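Local coordinates for protein probable hydrogenase maturation factor HypB (Methanocaldococcus jannaschii, PDB 2HF9) that binds GTP, probably hydrolyses it slowly, and probably helps insert nickel into the metal centre of [NiFe] hydrogenases during their maturation, at residues Val38-Ser49 with Thr140-Glu151; Leu62-Gly73 with Glu118-Val127. One frame throughout, in Å; residues are numbered along the deposited sequence.

Contact 1: residues Val38-Ser49 with Thr140-Glu151; sequences VVAFDFMGAIGS and THKRIVVISTTE. With GSP (5'-guanosine-diphosphate-monothiophosphate), chain E.
Asp42 holds CG opposite its backbone N (chi1 180°), whereas Arg143 has CG anti to its carbonyl carbon (chi1 -68°) and bends at chi3; with these torsions the two side chains lie side by side, pointing the same way, on one face of the sheet. Asp42 OD2 lies 3.5 Å from Arg143 NH1 but well out of the guanidinium plane. This salt bridge works by charge alone, and a water bonded to Asp42 OD2, Arg143 NH1 and Thr140 OG1 ties the groups together. Asp42 OD1 is held by Asn126, while Arg143 NH2 reaches Pro133 O. Met44 lays its CE methyl over one guanidinium face. On the other face of the sheet Ile144 CD1 sits above the Phe43 ring, 4.1 Å from its centroid, a CH-pi contact. These are neighbouring parallel strands at the middle of a P-loop NTPase sheet, and 38-49 runs on from its strand into the phosphate-binding loop, where Ser49 N is 3.2 Å from GSP O1B. There Ser49 OG donates to Glu151 OE2 at 2.7 Å, and Ser148 OG donates to the same oxygen from the opposite face of the carboxylate, also at 2.7 Å. Ser148 N gives a nearly straight bond to Glu151 OE1. At the other end, Ala40 N donates to His141 ND1 over 3.0 Å, and His141 NE2 is bonded to Asn34 OD1.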
loop_
_atom_site.group_PDB
_atom_site.type_symbol
_atom_site.label_atom_id
_atom_site.label_comp_id
_atom_site.label_asym_id
_atom_site.label_seq_id
_atom_site.Cartn_x
_atom_site.Cartn_y
_atom_site.Cartn_z
ATOM N N VAL A 38 25.642 -14.289 8.181
ATOM C CA VAL A 38 24.211 -13.999 8.270
ATOM C C VAL A 38 23.659 -13.842 6.861
ATOM O O VAL A 38 24.249 -13.149 6.037
ATOM C CB VAL A 38 23.926 -12.711 9.095
ATOM C CG1 VAL A 38 22.422 -12.445 9.206
ATOM C CG2 VAL A 38 24.547 -12.805 10.476
ATOM N N VAL A 39 22.542 -14.508 6.585
ATOM C CA VAL A 39 21.852 -14.325 5.314
ATOM C C VAL A 39 20.604 -13.483 5.573
ATOM O O VAL A 39 19.760 -13.849 6.397
ATOM C CB VAL A 39 21.511 -15.673 4.624
ATOM C CG1 VAL A 39 20.947 -15.426 3.230
ATOM C CG2 VAL A 39 22.756 -16.558 4.529
ATOM N N ALA A 40 20.514 -12.347 4.884
ATOM C CA ALA A 40 19.460 -11.364 5.125
ATOM C C ALA A 40 18.441 -11.268 3.994
ATOM O O ALA A 40 18.794 -11.334 2.814
ATOM C CB ALA A 40 20.061 -9.997 5.405
ATOM N N PHE A 41 17.180 -11.089 4.379
ATOM C CA PHE A 41 16.057 -11.035 3.447
ATOM C C PHE A 41 15.217 -9.773 3.661
ATOM O O PHE A 41 14.804 -9.469 4.784
ATOM C CB PHE A 41 15.178 -12.288 3.591
ATOM C CG PHE A 41 15.867 -13.570 3.197
ATOM C CD1 PHE A 41 16.626 -14.285 4.120
ATOM C CD2 PHE A 41 15.742 -14.073 1.903
ATOM C CE1 PHE A 41 17.261 -15.473 3.759
ATOM C CE2 PHE A 41 16.370 -15.266 1.535
ATOM C CZ PHE A 41 17.131 -15.965 2.469
ATOM N N ASP A 42 14.972 -9.049 2.571
ATOM C CA ASP A 42 14.145 -7.846 2.578
ATOM C C ASP A 42 12.716 -8.215 2.148
ATOM O O ASP A 42 12.484 -8.583 0.996
ATOM C CB ASP A 42 14.772 -6.796 1.640
ATOM C CG ASP A 42 13.978 -5.492 1.560
ATOM O OD1 ASP A 42 12.950 -5.328 2.243
ATOM O OD2 ASP A 42 14.401 -4.611 0.794
ATOM N N PHE A 43 11.778 -8.133 3.092
ATOM C CA PHE A 43 10.370 -8.425 2.838
ATOM C C PHE A 43 9.619 -7.134 2.542
ATOM O O PHE A 43 9.369 -6.332 3.446
ATOM C CB PHE A 43 9.728 -9.128 4.040
ATOM C CG PHE A 43 10.207 -10.535 4.256
ATOM C CD1 PHE A 43 11.400 -10.783 4.932
ATOM C CD2 PHE A 43 9.451 -11.615 3.811
ATOM C CE1 PHE A 43 11.846 -12.085 5.139
ATOM C CE2 PHE A 43 9.884 -12.924 4.017
ATOM C CZ PHE A 43 11.086 -13.157 4.684
ATOM N N MET A 44 9.287 -6.945 1.268
ATOM C CA MET A 44 8.516 -5.801 0.797
ATOM C C MET A 44 7.105 -6.245 0.430
ATOM O O MET A 44 6.848 -7.437 0.272
ATOM C CB MET A 44 9.181 -5.182 -0.442
ATOM C CG MET A 44 10.522 -4.499 -0.187
ATOM S SD MET A 44 11.348 -4.055 -1.732
ATOM C CE MET A 44 11.947 -5.662 -2.259
ATOM N N GLY A 45 6.197 -5.285 0.293
ATOM C CA GLY A 45 4.851 -5.572 -0.181
ATOM C C GLY A 45 3.878 -4.425 -0.014
ATOM O O GLY A 45 4.241 -3.346 0.472
ATOM N N ALA A 46 2.635 -4.663 -0.419
ATOM C CA ALA A 46 1.565 -3.688 -0.248
ATOM C C ALA A 46 1.105 -3.688 1.214
ATOM O O ALA A 46 1.616 -4.458 2.033
ATOM C CB ALA A 46 0.413 -4.007 -1.181
ATOM N N ILE A 47 0.150 -2.830 1.552
ATOM C CA ILE A 47 -0.372 -2.803 2.919
ATOM C C ILE A 47 -1.178 -4.075 3.187
ATOM O O ILE A 47 -2.121 -4.388 2.455
ATOM C CB ILE A 47 -1.264 -1.565 3.189
ATOM C CG1 ILE A 47 -0.484 -0.255 2.987
ATOM C CG2 ILE A 47 -1.881 -1.638 4.592
ATOM C CD1 ILE A 47 0.403 0.162 4.160
ATOM N N GLY A 48 -0.776 -4.811 4.222
ATOM C CA GLY A 48 -1.497 -5.995 4.673
ATOM C C GLY A 48 -1.408 -7.211 3.771
ATOM O O GLY A 48 -2.244 -8.105 3.863
ATOM N N SER A 49 -0.394 -7.253 2.905
ATOM C CA SER A 49 -0.211 -8.374 1.974
ATOM C C SER A 49 0.052 -9.709 2.679
ATOM O O SER A 49 -0.282 -10.771 2.148
ATOM C CB SER A 49 0.929 -8.081 0.998
ATOM O OG SER A 49 0.609 -6.991 0.153
ATOM N N THR A 140 20.734 -6.405 1.844
ATOM C CA THR A 140 20.276 -7.783 2.022
ATOM C C THR A 140 20.792 -8.659 0.884
ATOM O O THR A 140 21.235 -8.155 -0.153
ATOM C CB THR A 140 18.727 -7.862 2.083
ATOM O OG1 THR A 140 18.165 -7.277 0.899
ATOM C CG2 THR A 140 18.200 -7.118 3.295
ATOM N N HIS A 141 20.740 -9.971 1.089
ATOM C CA HIS A 141 21.108 -10.932 0.055
ATOM C C HIS A 141 19.983 -11.136 -0.954
ATOM O O HIS A 141 20.233 -11.230 -2.157
ATOM C CB HIS A 141 21.530 -12.259 0.688
ATOM C CG HIS A 141 22.767 -12.147 1.520
ATOM N ND1 HIS A 141 22.736 -11.833 2.862
ATOM C CD2 HIS A 141 24.074 -12.266 1.191
ATOM C CE1 HIS A 141 23.972 -11.782 3.327
ATOM N NE2 HIS A 141 24.802 -12.039 2.332
ATOM N N LYS A 142 18.745 -11.193 -0.464
ATOM C CA LYS A 142 17.586 -11.371 -1.334
ATOM C C LYS A 142 16.436 -10.431 -0.998
ATOM O O LYS A 142 16.261 -10.004 0.148
ATOM C CB LYS A 142 17.080 -12.824 -1.312
ATOM C CG LYS A 142 18.075 -13.875 -1.786
ATOM C CD LYS A 142 18.321 -13.826 -3.289
ATOM C CE LYS A 142 19.469 -14.751 -3.673
ATOM N NZ LYS A 142 19.817 -14.619 -5.112
ATOM N N ARG A 143 15.649 -10.129 -2.023
ATOM C CA ARG A 143 14.474 -9.296 -1.885
ATOM C C ARG A 143 13.224 -10.112 -2.191
ATOM O O ARG A 143 13.160 -10.821 -3.200
ATOM C CB ARG A 143 14.591 -8.083 -2.802
ATOM C CG ARG A 143 15.689 -7.114 -2.369
ATOM C CD ARG A 143 16.148 -6.202 -3.495
ATOM N NE ARG A 143 15.125 -5.236 -3.906
ATOM C CZ ARG A 143 14.924 -4.051 -3.331
ATOM N NH1 ARG A 143 15.659 -3.667 -2.294
ATOM N NH2 ARG A 143 13.968 -3.251 -3.784
ATOM N N ILE A 144 12.243 -10.018 -1.301
ATOM C CA ILE A 144 10.985 -10.744 -1.449
ATOM C C ILE A 144 9.854 -9.723 -1.521
ATOM O O ILE A 144 9.731 -8.872 -0.637
ATOM C CB ILE A 144 10.750 -11.736 -0.271
ATOM C CG1 ILE A 144 11.892 -12.760 -0.193
ATOM C CG2 ILE A 144 9.373 -12.422 -0.394
ATOM C CD1 ILE A 144 11.881 -13.646 1.037
ATOM N N VAL A 145 9.059 -9.784 -2.587
ATOM C CA VAL A 145 7.882 -8.926 -2.697
ATOM C C VAL A 145 6.630 -9.765 -2.475
ATOM O O VAL A 145 6.376 -10.734 -3.197
ATOM C CB VAL A 145 7.813 -8.148 -4.045
ATOM C CG1 VAL A 145 6.510 -7.350 -4.151
ATOM C CG2 VAL A 145 8.997 -7.213 -4.182
ATOM N N VAL A 146 5.872 -9.392 -1.447
ATOM C CA VAL A 146 4.624 -10.057 -1.124
ATOM C C VAL A 146 3.459 -9.173 -1.553
ATOM O O VAL A 146 3.293 -8.060 -1.061
ATOM C CB VAL A 146 4.505 -10.352 0.399
ATOM C CG1 VAL A 146 3.254 -11.194 0.691
ATOM C CG2 VAL A 146 5.761 -11.048 0.913
ATOM N N ILE A 147 2.668 -9.666 -2.495
ATOM C CA ILE A 147 1.384 -9.051 -2.790
ATOM C C ILE A 147 0.309 -10.091 -2.545
ATOM O O ILE A 147 0.613 -11.263 -2.311
ATOM C CB ILE A 147 1.287 -8.456 -4.228
ATOM C CG1 ILE A 147 1.548 -9.521 -5.319
ATOM C CG2 ILE A 147 2.146 -7.181 -4.347
ATOM C CD1 ILE A 147 3.019 -9.801 -5.636
ATOM N N SER A 148 -0.947 -9.675 -2.568
ATOM C CA SER A 148 -2.009 -10.624 -2.297
ATOM C C SER A 148 -3.186 -10.452 -3.241
ATOM O O SER A 148 -3.393 -9.373 -3.807
ATOM C CB SER A 148 -2.439 -10.550 -0.830
ATOM O OG SER A 148 -3.176 -9.375 -0.569
ATOM N N THR A 149 -3.951 -11.529 -3.407
ATOM C CA THR A 149 -5.084 -11.546 -4.334
ATOM C C THR A 149 -6.098 -10.436 -4.038
ATOM O O THR A 149 -6.730 -9.913 -4.953
ATOM C CB THR A 149 -5.802 -12.918 -4.332
ATOM O OG1 THR A 149 -6.378 -13.159 -3.043
ATOM C CG2 THR A 149 -4.816 -14.045 -4.665
ATOM N N THR A 150 -6.216 -10.062 -2.764
ATOM C CA THR A 150 -7.232 -9.105 -2.320
ATOM C C THR A 150 -6.965 -7.653 -2.729
ATOM O O THR A 150 -7.830 -6.789 -2.562
ATOM C CB THR A 150 -7.492 -9.199 -0.801
ATOM O OG1 THR A 150 -6.282 -8.938 -0.073
ATOM C CG2 THR A 150 -8.019 -10.576 -0.442
ATOM N N GLU A 151 -5.773 -7.399 -3.263
ATOM C CA GLU A 151 -5.413 -6.092 -3.814
ATOM C C GLU A 151 -5.872 -5.967 -5.275
ATOM O O GLU A 151 -5.828 -4.886 -5.858
ATOM C CB GLU A 151 -3.901 -5.873 -3.703
ATOM C CG GLU A 151 -3.387 -5.775 -2.260
ATOM C CD GLU A 151 -2.102 -6.560 -2.021
ATOM O OE1 GLU A 151 -1.296 -6.719 -2.966
ATOM O OE2 GLU A 151 -1.897 -7.015 -0.874
HETATM P PG GSP E . 1.497 -4.503 7.353
HETATM O O3B GSP E . 0.735 -5.848 6.907
HETATM S S1G GSP E . 1.820 -3.532 5.966
HETATM O O2G GSP E . 0.540 -3.772 8.312
HETATM O O3G GSP E . 2.791 -4.879 8.094
HETATM P PB GSP E . 1.461 -7.255 6.591
HETATM O O1B GSP E . 1.836 -7.282 5.163
HETATM O O2B GSP E . 2.592 -7.547 7.491
HETATM P PA GSP E . -0.195 -9.210 7.974
HETATM O O1A GSP E . 0.753 -10.328 8.190
HETATM O O2A GSP E . -0.388 -8.403 9.206
HETATM O O3A GSP E . 0.230 -8.291 6.721
HETATM O "O5'" GSP E . -1.568 -9.818 7.415
HETATM C "C5'" GSP E . -2.654 -8.979 7.075
HETATM C "C4'" GSP E . -3.967 -9.735 7.252
HETATM O "O4'" GSP E . -4.110 -10.730 6.252
HETATM C "C3'" GSP E . -4.074 -10.453 8.587
HETATM O "O3'" GSP E . -5.412 -10.300 9.003
HETATM C "C2'" GSP E . -3.789 -11.902 8.255
HETATM O "O2'" GSP E . -4.475 -12.786 9.101
HETATM C "C1'" GSP E . -4.315 -12.006 6.838
HETATM N N9 GSP E . -3.651 -12.977 5.954
HETATM C C8 GSP E . -2.323 -13.049 5.611
HETATM N N7 GSP E . -2.176 -14.062 4.728
HETATM C C5 GSP E . -3.385 -14.620 4.492
HETATM C C6 GSP E . -3.803 -15.673 3.679
HETATM O O6 GSP E . -2.990 -16.289 2.993
HETATM N N1 GSP E . -5.144 -16.011 3.645
HETATM C C2 GSP E . -6.060 -15.316 4.418
HETATM N N2 GSP E . -7.346 -15.649 4.388
HETATM N N3 GSP E . -5.642 -14.270 5.221
HETATM C C4 GSP E . -4.324 -13.933 5.250
HETATM O O HOH W 1 16.976 -4.692 -0.062
HETATM O O HOH W 2 -3.411 -6.520 1.176
#

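Contact 2: residues Leu62-Gly73 with Glu118-Val127; sequences LKDKYKIACIAG and EIDLLFIENV. With MG (magnesium ion), chain C; GSP (5'-guanosine-diphosphate-monothiophosphate), chain E.
Glu125, paired through its backbone with Ile71 and Gly73 in a parallel ladder of the P-loop NTPase sheet, binds the magnesium ion through OE2 at 2.1 Å. The ion also takes one oxygen each from the beta phosphate (O2B) and the gamma thiophosphate (O3G) of GSP and a water, and Thr52 and Asp80 complete the site. Glu125 reaches it with CG opposite the backbone N (chi1 -174°) and an extended chain, which carries the carboxylate out from the face that also bears Phe123, to the ion. Both its backbone N and its backbone O are paired with 62-73: Glu125 N donates to Ile71 O at 2.8 Å, and Gly73 N donates to Glu125 O. One step further on, a water lies within hydrogen-bonding distance of both Gly73 O and Asn126 O.

Behind the metal ligand, the face of the sheet that bears Glu125 is apolar. Ile68 CG2 approaches the Phe123 ring obliquely, 3.7 Å from CE1, while Leu62 CD1 comes to the edge of that ring. Helices 51-62 and 211-224 cover this side, touching Phe123 and Leu121 respectively. The other face is built from Ala69, Ile71, Leu122 and Ile124; Ala69 CB meets Ile119 CD1 at 3.6 Å, and Ile71 CD1 lies against Leu122 CD1.

At the end of the contact away from the nucleotide, Lys65 CG and Leu121 CD2 lie over opposite faces of the Tyr66 ring, each toward the rim, and Leu121 CD1 is 3.6 Å from Tyr66 CD1; the tyrosine hydroxyl is bonded to Glu219. Lys67 NZ forms a salt bridge with Glu118 OE1. Lys67 O accepts from both Asp120 N and Leu121 N, and in return Lys67 N donates to Asp120 OD2 on its anti side, 2.8 Å away and almost straight at 177°.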
loop_
_atom_site.group_PDB
_atom_site.type_symbol
_atom_site.label_atom_id
_atom_site.label_comp_id
_atom_site.label_asym_id
_atom_site.label_seq_id
_atom_site.Cartn_x
_atom_site.Cartn_y
_atom_site.Cartn_z
ATOM N N LEU A 62 11.778 -22.605 10.851
ATOM C CA LEU A 62 13.222 -22.592 10.607
ATOM C C LEU A 62 14.062 -22.440 11.875
ATOM O O LEU A 62 15.283 -22.617 11.830
ATOM C CB LEU A 62 13.592 -21.488 9.605
ATOM C CG LEU A 62 13.145 -21.644 8.150
ATOM C CD1 LEU A 62 13.339 -20.329 7.386
ATOM C CD2 LEU A 62 13.874 -22.789 7.464
ATOM N N LYS A 63 13.416 -22.127 12.997
ATOM C CA LYS A 63 14.144 -21.820 14.241
ATOM C C LYS A 63 14.892 -23.021 14.832
ATOM O O LYS A 63 15.803 -22.844 15.641
ATOM C CB LYS A 63 13.229 -21.175 15.289
ATOM C CG LYS A 63 12.107 -22.053 15.818
ATOM C CD LYS A 63 11.199 -21.251 16.733
ATOM C CE LYS A 63 10.208 -22.142 17.457
ATOM N NZ LYS A 63 9.265 -21.332 18.279
ATOM N N ASP A 64 14.511 -24.228 14.420
ATOM C CA ASP A 64 15.193 -25.456 14.856
ATOM C C ASP A 64 16.550 -25.622 14.174
ATOM O O ASP A 64 17.440 -26.304 14.687
ATOM C CB ASP A 64 14.317 -26.687 14.590
ATOM C CG ASP A 64 14.009 -26.882 13.108
ATOM O OD1 ASP A 64 12.931 -26.439 12.661
ATOM O OD2 ASP A 64 14.843 -27.466 12.384
ATOM N N LYS A 65 16.691 -24.983 13.015
ATOM C CA LYS A 65 17.863 -25.115 12.164
ATOM C C LYS A 65 18.708 -23.845 12.188
ATOM O O LYS A 65 19.932 -23.911 12.059
ATOM C CB LYS A 65 17.414 -25.422 10.733
ATOM C CG LYS A 65 18.518 -25.797 9.759
ATOM C CD LYS A 65 17.909 -26.347 8.479
ATOM C CE LYS A 65 18.954 -26.543 7.405
ATOM N NZ LYS A 65 18.334 -26.987 6.125
ATOM N N TYR A 66 18.050 -22.698 12.355
ATOM C CA TYR A 66 18.722 -21.398 12.305
ATOM C C TYR A 66 18.367 -20.515 13.489
ATOM O O TYR A 66 17.245 -20.558 13.999
ATOM C CB TYR A 66 18.343 -20.645 11.030
ATOM C CG TYR A 66 18.679 -21.350 9.743
ATOM C CD1 TYR A 66 17.695 -22.015 9.013
ATOM C CD2 TYR A 66 19.982 -21.349 9.248
ATOM C CE1 TYR A 66 18.002 -22.661 7.819
ATOM C CE2 TYR A 66 20.299 -21.992 8.061
ATOM C CZ TYR A 66 19.306 -22.644 7.353
ATOM O OH TYR A 66 19.624 -23.278 6.180
ATOM N N LYS A 67 19.330 -19.701 13.908
ATOM C CA LYS A 67 19.075 -18.626 14.860
ATOM C C LYS A 67 18.630 -17.409 14.055
ATOM O O LYS A 67 19.332 -16.960 13.146
ATOM C CB LYS A 67 20.328 -18.320 15.682
ATOM C CG LYS A 67 20.780 -19.483 16.566
ATOM C CD LYS A 67 22.202 -19.283 17.056
ATOM C CE LYS A 67 22.786 -20.567 17.620
ATOM N NZ LYS A 67 24.234 -20.392 17.928
ATOM N N ILE A 68 17.452 -16.891 14.379
ATOM C CA ILE A 68 16.802 -15.896 13.532
ATOM C C ILE A 68 16.612 -14.563 14.253
ATOM O O ILE A 68 16.182 -14.519 15.408
ATOM C CB ILE A 68 15.444 -16.424 12.982
ATOM C CG1 ILE A 68 15.653 -17.712 12.173
ATOM C CG2 ILE A 68 14.747 -15.364 12.116
ATOM C CD1 ILE A 68 14.415 -18.594 12.070
ATOM N N ALA A 69 16.961 -13.484 13.556
ATOM C CA ALA A 69 16.700 -12.128 14.022
ATOM C C ALA A 69 15.792 -11.431 13.023
ATOM O O ALA A 69 15.764 -11.795 11.844
ATOM C CB ALA A 69 17.999 -11.353 14.175
ATOM N N CYS A 70 15.053 -10.436 13.504
ATOM C CA CYS A 70 14.223 -9.598 12.648
ATOM C C CYS A 70 14.457 -8.110 12.863
ATOM O O CYS A 70 14.826 -7.672 13.956
ATOM C CB CYS A 70 12.740 -9.892 12.871
ATOM S SG CYS A 70 12.268 -11.592 12.553
ATOM N N ILE A 71 14.242 -7.352 11.795
ATOM C CA ILE A 71 14.115 -5.905 11.855
ATOM C C ILE A 71 12.715 -5.590 11.335
ATOM O O ILE A 71 12.369 -5.949 10.206
ATOM C CB ILE A 71 15.197 -5.187 10.999
ATOM C CG1 ILE A 71 16.583 -5.368 11.628
ATOM C CG2 ILE A 71 14.873 -3.695 10.844
ATOM C CD1 ILE A 71 17.757 -5.085 10.680
ATOM N N ALA A 72 11.910 -4.947 12.171
ATOM C CA ALA A 72 10.539 -4.603 11.813
ATOM C C ALA A 72 10.393 -3.094 11.721
ATOM O O ALA A 72 10.427 -2.394 12.738
ATOM C CB ALA A 72 9.561 -5.176 12.828
ATOM N N GLY A 73 10.248 -2.601 10.495
ATOM C CA GLY A 73 10.068 -1.176 10.260
ATOM C C GLY A 73 8.644 -0.826 9.870
ATOM O O GLY A 73 8.076 -1.425 8.958
ATOM N N GLU A 118 25.542 -14.740 16.838
ATOM C CA GLU A 118 24.497 -15.617 17.354
ATOM C C GLU A 118 23.243 -15.570 16.479
ATOM O O GLU A 118 22.143 -15.897 16.932
ATOM C CB GLU A 118 24.177 -15.284 18.815
ATOM C CG GLU A 118 25.199 -15.842 19.816
ATOM C CD GLU A 118 25.374 -17.356 19.712
ATOM O OE1 GLU A 118 24.368 -18.094 19.831
ATOM O OE2 GLU A 118 26.525 -17.808 19.511
ATOM N N ILE A 119 23.422 -15.157 15.226
ATOM C CA ILE A 119 22.332 -15.067 14.251
ATOM C C ILE A 119 22.767 -15.730 12.942
ATOM O O ILE A 119 23.902 -15.556 12.502
ATOM C CB ILE A 119 21.902 -13.577 13.997
ATOM C CG1 ILE A 119 21.377 -12.907 15.279
ATOM C CG2 ILE A 119 20.865 -13.464 12.872
ATOM C CD1 ILE A 119 20.179 -13.599 15.948
ATOM N N ASP A 120 21.867 -16.503 12.336
ATOM C CA ASP A 120 22.117 -17.118 11.032
ATOM C C ASP A 120 21.283 -16.463 9.923
ATOM O O ASP A 120 21.760 -16.281 8.799
ATOM C CB ASP A 120 21.839 -18.628 11.085
ATOM C CG ASP A 120 22.617 -19.330 12.192
ATOM O OD1 ASP A 120 23.856 -19.174 12.246
ATOM O OD2 ASP A 120 21.988 -20.037 13.007
ATOM N N LEU A 121 20.036 -16.132 10.252
ATOM C CA LEU A 121 19.100 -15.527 9.305
ATOM C C LEU A 121 18.569 -14.200 9.820
ATOM O O LEU A 121 18.233 -14.074 10.996
ATOM C CB LEU A 121 17.911 -16.457 9.033
ATOM C CG LEU A 121 18.150 -17.861 8.474
ATOM C CD1 LEU A 121 16.819 -18.581 8.294
ATOM C CD2 LEU A 121 18.913 -17.816 7.162
ATOM N N LEU A 122 18.486 -13.220 8.926
ATOM C CA LEU A 122 17.886 -11.930 9.245
ATOM C C LEU A 122 16.698 -11.650 8.331
ATOM O O LEU A 122 16.844 -11.608 7.108
ATOM C CB LEU A 122 18.925 -10.803 9.130
ATOM C CG LEU A 122 18.439 -9.362 9.347
ATOM C CD1 LEU A 122 17.874 -9.151 10.747
ATOM C CD2 LEU A 122 19.565 -8.371 9.069
ATOM N N PHE A 123 15.527 -11.471 8.933
ATOM C CA PHE A 123 14.322 -11.106 8.191
ATOM C C PHE A 123 14.002 -9.645 8.468
ATOM O O PHE A 123 13.763 -9.261 9.616
ATOM C CB PHE A 123 13.119 -11.978 8.588
ATOM C CG PHE A 123 13.305 -13.460 8.342
ATOM C CD1 PHE A 123 12.697 -14.387 9.194
ATOM C CD2 PHE A 123 14.062 -13.930 7.270
ATOM C CE1 PHE A 123 12.842 -15.760 8.987
ATOM C CE2 PHE A 123 14.221 -15.305 7.054
ATOM C CZ PHE A 123 13.608 -16.222 7.919
ATOM N N ILE A 124 14.007 -8.832 7.419
ATOM C CA ILE A 124 13.665 -7.422 7.550
ATOM C C ILE A 124 12.294 -7.157 6.940
ATOM O O ILE A 124 12.099 -7.370 5.739
ATOM C CB ILE A 124 14.706 -6.506 6.858
ATOM C CG1 ILE A 124 16.131 -6.849 7.308
ATOM C CG2 ILE A 124 14.372 -5.030 7.109
ATOM C CD1 ILE A 124 17.207 -5.988 6.650
ATOM N N GLU A 125 11.346 -6.705 7.758
ATOM C CA GLU A 125 10.060 -6.283 7.216
ATOM C C GLU A 125 10.097 -4.804 6.878
ATOM O O GLU A 125 10.128 -3.948 7.765
ATOM C CB GLU A 125 8.890 -6.592 8.150
ATOM C CG GLU A 125 7.547 -6.268 7.504
ATOM C CD GLU A 125 6.364 -6.806 8.269
ATOM O OE1 GLU A 125 6.541 -7.748 9.060
ATOM O OE2 GLU A 125 5.245 -6.281 8.089
ATOM N N ASN A 126 10.106 -4.524 5.579
ATOM C CA ASN A 126 10.112 -3.168 5.070
ATOM C C ASN A 126 8.749 -2.519 5.292
ATOM O O ASN A 126 7.789 -3.192 5.680
ATOM C CB ASN A 126 10.445 -3.192 3.575
ATOM C CG ASN A 126 11.287 -2.014 3.141
ATOM O OD1 ASN A 126 11.037 -0.868 3.526
ATOM N ND2 ASN A 126 12.286 -2.290 2.316
ATOM N N VAL A 127 8.652 -1.219 5.047
ATOM C CA VAL A 127 7.359 -0.546 5.168
ATOM C C VAL A 127 6.447 -0.990 4.012
ATOM O O VAL A 127 6.931 -1.300 2.921
ATOM C CB VAL A 127 7.494 0.998 5.235
ATOM C CG1 VAL A 127 8.688 1.417 6.101
ATOM C CG2 VAL A 127 7.622 1.580 3.861
HETATM MG MG MG C . 3.347 -6.482 9.062
HETATM P PG GSP E . 1.497 -4.503 7.353
HETATM O O3B GSP E . 0.735 -5.848 6.907
HETATM S S1G GSP E . 1.820 -3.532 5.966
HETATM O O2G GSP E . 0.540 -3.772 8.312
HETATM O O3G GSP E . 2.791 -4.879 8.094
HETATM P PB GSP E . 1.461 -7.255 6.591
HETATM O O1B GSP E . 1.836 -7.282 5.163
HETATM O O2B GSP E . 2.592 -7.547 7.491
HETATM P PA GSP E . -0.195 -9.210 7.974
HETATM O O1A GSP E . 0.753 -10.328 8.190
HETATM O O2A GSP E . -0.388 -8.403 9.206
HETATM O O3A GSP E . 0.230 -8.291 6.721
HETATM O "O5'" GSP E . -1.568 -9.818 7.415
HETATM C "C5'" GSP E . -2.654 -8.979 7.075
HETATM C "C4'" GSP E . -3.967 -9.735 7.252
HETATM O "O4'" GSP E . -4.110 -10.730 6.252
HETATM C "C3'" GSP E . -4.074 -10.453 8.587
HETATM O "O3'" GSP E . -5.412 -10.300 9.003
HETATM C "C2'" GSP E . -3.789 -11.902 8.255
HETATM O "O2'" GSP E . -4.475 -12.786 9.101
HETATM C "C1'" GSP E . -4.315 -12.006 6.838
HETATM N N9 GSP E . -3.651 -12.977 5.954
HETATM C C8 GSP E . -2.323 -13.049 5.611
HETATM N N7 GSP E . -2.176 -14.062 4.728
HETATM C C5 GSP E . -3.385 -14.620 4.492
HETATM C C6 GSP E . -3.803 -15.673 3.679
HETATM O O6 GSP E . -2.990 -16.289 2.993
HETATM N N1 GSP E . -5.144 -16.011 3.645
HETATM C C2 GSP E . -6.060 -15.316 4.418
HETATM N N2 GSP E . -7.346 -15.649 4.388
HETATM N N3 GSP E . -5.642 -14.270 5.221
HETATM C C4 GSP E . -4.324 -13.933 5.250
HETATM O O HOH W 3 6.005 -2.681 7.755
HETATM O O HOH W 4 1.565 -6.693 10.036
#

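Overall arrangement
Both contacts belong to one seven-stranded parallel sheet, their centres about 14 Å apart. Across it the strands run 68-74, 121-125, 39-45, 142-148, so the two pairs adjoin, joined by backbone bonds such as Phe43 N to Ile124 O and by the packing of Phe43 on Phe123. Along the chain, contact 2 is nested within the loop closed by contact 1. Helix 51-62 follows the phosphate-binding loop and covers Phe43 and Phe123 alike. All four strands point the same way, so the phosphate loop of 38-49 and the magnesium ligand of 118-127 emerge at one end of the sheet and meet on the same GSP.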